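Local coordinates for uncharacterized protein (PDB 3D01), which is of unknown function but belongs to the YjgF-like (endoribonuclease L-PSP/chorismate mutase-like) family and assembles as a trimer, at residues Q50-E54 with L79-I84; K98-V102 with V132-P136; Q118-N123 with R141-G145. All coordinates share one frame; numbering follows the deposited sequence.

Contact 1: residues Q50-E54 with L79-I84; sequences QLPME and LCAVNI
The carbonyl oxygen of Q50 lies 3.3 Å from C80 SG, where the end of strand 44-54 passes helix 70-91 in the helix-on-sheet core of the YjgF-like fold. The strand kinks here in an inverse gamma turn centred on P52, which rests against C80 and L79 of the helix. P52 puts CD against C80 SG at 3.9 Å and CB against L79 CB at 3.9 Å. C80 SG lies beside its own backbone N (chi1 -68°), which brings it against the start of the turn. A bond from M53 N to L51 O, 2.8 Å long, holds the turn closed.

Before the turn, Q50 has CG anti to its carbonyl carbon (chi1 -61°), and this CG meets I84 CG1 at 3.7 Å. N83 spans the turn, with its CB against Q50 CB at 3.9 Å and its amide group near the CB of the selenomethionine M53. Beyond CB, M53 turns away from the helix toward I58. L51 also points away, onto F151 and I58, whereas C80 and I84 reach I157 of strand 155-163. At the exposed border E54 is stretched out across the branched end of L79, the two chains meeting at about a right angle, and its carboxylate carbon CD stands 3.9 Å from L79 CD2.

Contact 2: residues K98-V102 with V132-P136; sequences KIRRV and VLGEP
R101 reaches from strand 99-110 over P136 to the carboxylate of E135. From CB the chain starts with CG opposite the backbone N (chi1 163°), then folds at chi2 and chi3, which brings the guanidinium over P136 CA and to E135. On the way R101 CD passes P136 O at 3.6 Å. P136 CA lies over one guanidinium face, near the rim of the group. At the tip, NH1 and NH2 both make weak bonds to E135 OE2, each 3.4 Å long, as a loose salt bridge; OE2 stands in the guanidinium plane, but the carboxylate is turned 73° against it. NH1 also donates to R138 O.

The firm backbone link is V102 N to P136 O, 2.9 Å and nearly straight (167°). Inward, L133 on the last helical turn fits between two strand residues, with CD1 on V102 CG2 at 3.5 Å and CD2 on I99 CD1. G134, with positive phi, ends the helix there. R100 and R101 form a classic beta bulge opposite E162, and the whole is the return turn of a beta-alpha-beta crossover between parallel strands 99-110 and 140-146.

Contact 3: residues Q118-N123 with R141-G145; sequences QHLVIN and RAAVG
Hydrogen bonds join R141 to the first turns of helix 118-133, and the guanidinium is their donor. NH1 gives the strong one, to N123 OD1 at 2.7 Å, with the oxygen near the guanidinium plane and the donor tilted 18° from the carbonyl plane. NH2 adds two weak ones, to the same N123 OD1 at 3.1 Å and to H119 O at 3.2 Å. Together they fix the rotation of the group, and S126 OG is a further partner of NH1.

Apolar contact lies beside this polar grip. I122 and R141 run past each other in opposite directions. I122 CG2 lies over one guanidinium face and touches R141 CD at 3.6 Å, and I122 CB is offset toward the rim of that face. The other branch, CG1, meets A143 CB at 3.9 Å. Van der Waals contact of an amide closes the far end: Q118 bends at chi2 (86°) and lays NE2 against G145 CA at 3.6 Å, where no side chain stands in the way, while NE2 bonds to S111 OG.

A second subunit borders the contact: its Y35 makes a cation-pi contact with R141, and its F151 stacks on H119. In YjgF relatives the ligand clefts lie at such interfaces. Within the chain, the axes of 118-123 and 141-145 make 124° between their N-to-C directions and approach to 7.5 Å, while V121 and I122 reach strands 99-110 and 155-163.

How the contacts relate
All three contacts tie helices or their ends to the same mixed sheet of the YjgF-like fold. Contact 1 closes before the others open; the order then is 98-102, 118-123, 132-136, 141-145, so the two ends of helix 118-133 serve contacts 3 and 2. These two, with centres about 20 Å apart, hold both ends of the helix of one beta-alpha-beta unit to neighbouring parallel strands 99-110 and 140-146. Contact 1 fixes helix 70-91 on the same sheet, its centre about 18 Å from that of contact 2 and 15 Å from that of contact 3. None touches another. Contact 3 also lies at the subunit interface, whereas no other chain touches the segments of contact 1, near the chain's centre.

Contact 1: residues Q50-E54 with L79-I84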
loop_
_atom_site.group_PDB
_atom_site.type_symbol
_atom_site.label_atom_id
_atom_site.label_comp_id
_atom_site.label_asym_id
_atom_site.label_seq_id
_atom_site.Cartn_x
_atom_site.Cartn_y
_atom_site.Cartn_z
ATOM N N GLN I 50 -1.160 12.129 0.166
ATOM C CA GLN I 50 -1.272 13.545 0.448
ATOM C C GLN I 50 -0.043 13.938 1.228
ATOM O O GLN I 50 0.436 13.172 2.095
ATOM C CB GLN I 50 -2.532 13.833 1.277
ATOM C CG GLN I 50 -3.859 13.450 0.601
ATOM C CD GLN I 50 -4.028 14.066 -0.760
ATOM O OE1 GLN I 50 -4.212 13.355 -1.756
ATOM N NE2 GLN I 50 -4.015 15.398 -0.816
ATOM N N LEU I 51 0.393 15.161 0.967
ATOM C CA LEU I 51 1.576 15.764 1.542
ATOM C C LEU I 51 1.116 16.797 2.558
ATOM O O LEU I 51 -0.083 17.109 2.611
ATOM C CB LEU I 51 2.399 16.411 0.423
ATOM C CG LEU I 51 2.738 15.502 -0.765
ATOM C CD1 LEU I 51 3.550 16.276 -1.851
ATOM C CD2 LEU I 51 3.508 14.256 -0.290
ATOM N N PRO I 52 2.034 17.308 3.391
ATOM C CA PRO I 52 1.614 18.238 4.452
ATOM C C PRO I 52 1.414 19.672 3.951
ATOM O O PRO I 52 2.184 20.560 4.305
ATOM C CB PRO I 52 2.737 18.131 5.508
ATOM C CG PRO I 52 3.899 17.564 4.776
ATOM C CD PRO I 52 3.449 16.911 3.502
HETATM N N MSE I 53 0.379 19.849 3.120
HETATM C CA MSE I 53 0.076 21.116 2.449
HETATM C C MSE I 53 -0.715 22.028 3.366
HETATM O O MSE I 53 -1.744 21.628 3.913
HETATM C CB MSE I 53 -0.809 20.876 1.217
HETATM C CG MSE I 53 -0.306 19.902 0.215
HETATM SE SE MSE I 53 1.431 20.513 -0.387
HETATM C CE MSE I 53 0.866 22.247 -1.082
ATOM N N GLU I 54 -0.241 23.262 3.503
ATOM C CA GLU I 54 -0.907 24.293 4.278
ATOM C C GLU I 54 -0.687 25.583 3.479
ATOM O O GLU I 54 0.449 25.903 3.143
ATOM C CB GLU I 54 -0.289 24.406 5.679
ATOM C CG GLU I 54 -1.167 25.188 6.657
ATOM C CD GLU I 54 -0.693 25.140 8.105
ATOM O OE1 GLU I 54 0.538 25.143 8.354
ATOM O OE2 GLU I 54 -1.565 25.149 9.011
ATOM N N LEU I 79 -1.457 17.502 8.970
ATOM C CA LEU I 79 -1.698 18.191 7.702
ATOM C C LEU I 79 -2.015 17.235 6.538
ATOM O O LEU I 79 -2.928 17.478 5.737
ATOM C CB LEU I 79 -0.543 19.130 7.366
ATOM C CG LEU I 79 -0.436 20.428 8.183
ATOM C CD1 LEU I 79 0.845 21.146 7.799
ATOM C CD2 LEU I 79 -1.683 21.341 8.056
ATOM N N CYS I 80 -1.265 16.132 6.443
ATOM C CA CYS I 80 -1.562 15.090 5.481
ATOM C C CYS I 80 -3.001 14.623 5.667
ATOM O O CYS I 80 -3.738 14.490 4.693
ATOM C CB CYS I 80 -0.598 13.902 5.640
ATOM S SG CYS I 80 1.099 14.278 5.174
ATOM N N ALA I 81 -3.369 14.363 6.914
ATOM C CA ALA I 81 -4.727 13.910 7.274
ATOM C C ALA I 81 -5.787 14.927 6.899
ATOM O O ALA I 81 -6.841 14.554 6.421
ATOM C CB ALA I 81 -4.803 13.593 8.767
ATOM N N VAL I 82 -5.519 16.203 7.102
ATOM C CA VAL I 82 -6.491 17.272 6.719
ATOM C C VAL I 82 -6.662 17.299 5.184
ATOM O O VAL I 82 -7.763 17.440 4.641
ATOM C CB VAL I 82 -6.045 18.664 7.279
ATOM C CG1 VAL I 82 -6.838 19.845 6.633
ATOM C CG2 VAL I 82 -6.120 18.697 8.827
ATOM N N ASN I 83 -5.560 17.123 4.460
ATOM C CA ASN I 83 -5.628 17.038 3.016
ATOM C C ASN I 83 -6.374 15.791 2.557
ATOM O O ASN I 83 -7.138 15.849 1.605
ATOM C CB ASN I 83 -4.223 17.148 2.403
ATOM C CG ASN I 83 -3.697 18.568 2.442
ATOM O OD1 ASN I 83 -2.984 18.984 3.369
ATOM N ND2 ASN I 83 -4.066 19.325 1.462
ATOM N N ILE I 84 -6.219 14.683 3.276
ATOM C CA ILE I 84 -7.014 13.484 2.988
ATOM C C ILE I 84 -8.482 13.848 3.168
ATOM O O ILE I 84 -9.278 13.597 2.287
ATOM C CB ILE I 84 -6.648 12.263 3.887
ATOM C CG1 ILE I 84 -5.288 11.666 3.451
ATOM C CG2 ILE I 84 -7.717 11.155 3.791
ATOM C CD1 ILE I 84 -4.712 10.661 4.438
#

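Contact 2: residues K98-V102 with V132-P136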
loop_
_atom_site.group_PDB
_atom_site.type_symbol
_atom_site.label_atom_id
_atom_site.label_comp_id
_atom_site.label_asym_id
_atom_site.label_seq_id
_atom_site.Cartn_x
_atom_site.Cartn_y
_atom_site.Cartn_z
ATOM N N LYS I 98 -20.857 11.089 4.934
ATOM C CA LYS I 98 -21.026 9.898 4.113
ATOM C C LYS I 98 -19.815 8.951 4.195
ATOM O O LYS I 98 -19.800 7.915 3.538
ATOM C CB LYS I 98 -21.343 10.282 2.668
ATOM C CG LYS I 98 -22.763 10.868 2.498
ATOM C CD LYS I 98 -22.931 11.567 1.158
ATOM C CE LYS I 98 -24.370 12.169 0.989
ATOM N NZ LYS I 98 -24.360 13.533 0.353
ATOM N N ILE I 99 -18.819 9.300 5.015
ATOM C CA ILE I 99 -17.789 8.328 5.443
ATOM C C ILE I 99 -18.410 7.272 6.320
ATOM O O ILE I 99 -18.993 7.622 7.357
ATOM C CB ILE I 99 -16.636 8.995 6.262
ATOM C CG1 ILE I 99 -15.863 10.003 5.396
ATOM C CG2 ILE I 99 -15.674 7.927 6.842
ATOM C CD1 ILE I 99 -14.977 10.961 6.192
ATOM N N ARG I 100 -18.307 5.997 5.929
ATOM C CA ARG I 100 -18.768 4.890 6.780
ATOM C C ARG I 100 -17.677 4.400 7.711
ATOM O O ARG I 100 -17.897 4.204 8.901
ATOM C CB ARG I 100 -19.282 3.724 5.940
ATOM C CG ARG I 100 -20.525 4.049 5.107
ATOM C CD ARG I 100 -20.998 2.792 4.341
ATOM N NE ARG I 100 -21.312 1.677 5.241
ATOM C CZ ARG I 100 -22.459 1.532 5.921
ATOM N NH1 ARG I 100 -23.448 2.433 5.845
ATOM N NH2 ARG I 100 -22.614 0.469 6.705
ATOM N N ARG I 101 -16.482 4.221 7.164
ATOM C CA ARG I 101 -15.322 3.766 7.932
ATOM C C ARG I 101 -14.050 4.196 7.193
ATOM O O ARG I 101 -13.969 4.044 5.978
ATOM C CB ARG I 101 -15.363 2.243 8.035
ATOM C CG ARG I 101 -14.089 1.530 8.431
ATOM C CD ARG I 101 -13.705 1.818 9.831
ATOM N NE ARG I 101 -14.698 1.236 10.705
ATOM C CZ ARG I 101 -14.737 1.385 12.024
ATOM N NH1 ARG I 101 -13.820 2.108 12.665
ATOM N NH2 ARG I 101 -15.727 0.800 12.706
ATOM N N VAL I 102 -13.082 4.732 7.933
ATOM C CA VAL I 102 -11.720 4.871 7.402
ATOM C C VAL I 102 -11.093 3.488 7.543
ATOM O O VAL I 102 -10.863 2.998 8.649
ATOM C CB VAL I 102 -10.892 5.924 8.139
ATOM C CG1 VAL I 102 -9.431 5.932 7.588
ATOM C CG2 VAL I 102 -11.597 7.321 8.043
ATOM N N VAL I 132 -12.064 13.635 14.922
ATOM C CA VAL I 132 -13.017 14.373 14.101
ATOM C C VAL I 132 -14.178 13.480 13.636
ATOM O O VAL I 132 -15.328 13.951 13.556
ATOM C CB VAL I 132 -12.253 15.044 12.912
ATOM C CG1 VAL I 132 -13.174 15.476 11.841
ATOM C CG2 VAL I 132 -11.391 16.221 13.433
ATOM N N LEU I 133 -13.891 12.193 13.394
ATOM C CA LEU I 133 -14.871 11.252 12.872
ATOM C C LEU I 133 -15.487 10.343 13.909
ATOM O O LEU I 133 -16.503 9.718 13.648
ATOM C CB LEU I 133 -14.251 10.396 11.763
ATOM C CG LEU I 133 -13.842 11.123 10.477
ATOM C CD1 LEU I 133 -13.215 10.102 9.500
ATOM C CD2 LEU I 133 -15.009 11.899 9.797
ATOM N N GLY I 134 -14.876 10.232 15.072
ATOM C CA GLY I 134 -15.293 9.256 16.064
ATOM C C GLY I 134 -14.963 7.830 15.679
ATOM O O GLY I 134 -13.973 7.586 14.963
ATOM N N GLU I 135 -15.784 6.876 16.150
ATOM C CA GLU I 135 -15.507 5.451 15.934
ATOM C C GLU I 135 -15.265 5.114 14.463
ATOM O O GLU I 135 -14.358 4.329 14.167
ATOM C CB GLU I 135 -16.605 4.544 16.523
ATOM C CG GLU I 135 -16.556 3.044 16.090
ATOM C CD GLU I 135 -15.325 2.279 16.621
ATOM O OE1 GLU I 135 -14.949 2.488 17.812
ATOM O OE2 GLU I 135 -14.743 1.462 15.849
ATOM N N PRO I 136 -16.076 5.660 13.539
ATOM C CA PRO I 136 -15.828 5.415 12.114
ATOM C C PRO I 136 -14.430 5.842 11.623
ATOM O O PRO I 136 -13.978 5.331 10.601
ATOM C CB PRO I 136 -16.901 6.251 11.424
ATOM C CG PRO I 136 -17.999 6.287 12.409
ATOM C CD PRO I 136 -17.312 6.451 13.718
#

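Contact 3: residues Q118-N123 with R141-G145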
loop_
_atom_site.group_PDB
_atom_site.type_symbol
_atom_site.label_atom_id
_atom_site.label_comp_id
_atom_site.label_asym_id
_atom_site.label_seq_id
_atom_site.Cartn_x
_atom_site.Cartn_y
_atom_site.Cartn_z
ATOM N N GLN I 118 8.313 6.130 13.691
ATOM C CA GLN I 118 7.345 6.441 12.647
ATOM C C GLN I 118 5.893 6.246 13.114
ATOM O O GLN I 118 5.002 6.950 12.667
ATOM C CB GLN I 118 7.595 5.648 11.377
ATOM C CG GLN I 118 8.916 5.937 10.663
ATOM C CD GLN I 118 10.085 5.133 11.189
ATOM O OE1 GLN I 118 9.947 4.338 12.136
ATOM N NE2 GLN I 118 11.253 5.302 10.547
ATOM N N HIS I 119 5.672 5.286 13.999
ATOM C CA HIS I 119 4.324 5.081 14.612
ATOM C C HIS I 119 3.867 6.333 15.361
ATOM O O HIS I 119 2.713 6.745 15.245
ATOM C CB HIS I 119 4.289 3.852 15.512
ATOM C CG HIS I 119 5.332 3.861 16.584
ATOM N ND1 HIS I 119 6.688 3.853 16.315
ATOM C CD2 HIS I 119 5.218 3.867 17.929
ATOM C CE1 HIS I 119 7.354 3.866 17.456
ATOM N NE2 HIS I 119 6.485 3.885 18.448
ATOM N N LEU I 120 4.774 6.966 16.097
ATOM C CA LEU I 120 4.445 8.187 16.827
ATOM C C LEU I 120 4.124 9.327 15.871
ATOM O O LEU I 120 3.245 10.182 16.150
ATOM C CB LEU I 120 5.605 8.568 17.721
ATOM C CG LEU I 120 5.946 7.518 18.772
ATOM C CD1 LEU I 120 6.950 8.141 19.763
ATOM C CD2 LEU I 120 4.705 6.992 19.444
ATOM N N VAL I 121 4.835 9.358 14.746
ATOM C CA VAL I 121 4.599 10.392 13.738
ATOM C C VAL I 121 3.215 10.252 13.139
ATOM O O VAL I 121 2.459 11.211 13.069
ATOM C CB VAL I 121 5.683 10.363 12.638
ATOM C CG1 VAL I 121 5.282 11.285 11.446
ATOM C CG2 VAL I 121 7.056 10.715 13.273
ATOM N N ILE I 122 2.875 9.042 12.732
ATOM C CA ILE I 122 1.602 8.795 12.076
ATOM C C ILE I 122 0.454 8.904 13.083
ATOM O O ILE I 122 -0.671 9.219 12.700
ATOM C CB ILE I 122 1.602 7.453 11.310
ATOM C CG1 ILE I 122 2.693 7.454 10.228
ATOM C CG2 ILE I 122 0.235 7.188 10.696
ATOM C CD1 ILE I 122 2.665 8.645 9.199
ATOM N N ASN I 123 0.747 8.718 14.366
ATOM C CA ASN I 123 -0.258 9.004 15.411
ATOM C C ASN I 123 -0.837 10.414 15.289
ATOM O O ASN I 123 -2.005 10.607 15.638
ATOM C CB ASN I 123 0.278 8.788 16.818
ATOM C CG ASN I 123 0.420 7.304 17.178
ATOM O OD1 ASN I 123 -0.087 6.418 16.480
ATOM N ND2 ASN I 123 1.121 7.031 18.274
ATOM N N ARG I 141 -3.676 0.366 9.665
ATOM C CA ARG I 141 -2.586 1.287 9.364
ATOM C C ARG I 141 -1.285 0.561 9.075
ATOM O O ARG I 141 -1.064 -0.524 9.589
ATOM C CB ARG I 141 -2.316 2.160 10.594
ATOM C CG ARG I 141 -1.685 3.470 10.342
ATOM C CD ARG I 141 -1.619 4.314 11.649
ATOM N NE ARG I 141 -0.519 3.957 12.545
ATOM C CZ ARG I 141 -0.165 4.683 13.618
ATOM N NH1 ARG I 141 -0.799 5.781 13.920
ATOM N NH2 ARG I 141 0.857 4.328 14.373
ATOM N N ALA I 142 -0.439 1.206 8.278
ATOM C CA ALA I 142 0.988 0.902 8.232
ATOM C C ALA I 142 1.751 2.210 8.432
ATOM O O ALA I 142 1.301 3.274 8.012
ATOM C CB ALA I 142 1.377 0.263 6.936
ATOM N N ALA I 143 2.901 2.120 9.080
ATOM C CA ALA I 143 3.749 3.276 9.340
ATOM C C ALA I 143 5.184 2.836 9.048
ATOM O O ALA I 143 5.678 1.887 9.662
ATOM C CB ALA I 143 3.612 3.736 10.771
ATOM N N VAL I 144 5.849 3.523 8.134
ATOM C CA VAL I 144 7.124 3.045 7.567
ATOM C C VAL I 144 8.060 4.234 7.312
ATOM O O VAL I 144 7.598 5.369 7.039
ATOM C CB VAL I 144 6.860 2.223 6.301
ATOM C CG1 VAL I 144 6.082 0.946 6.631
ATOM C CG2 VAL I 144 6.126 3.050 5.254
ATOM N N GLY I 145 9.362 3.972 7.377
ATOM C CA GLY I 145 10.372 4.992 7.121
ATOM C C GLY I 145 10.912 4.945 5.702
ATOM O O GLY I 145 11.444 3.915 5.261
#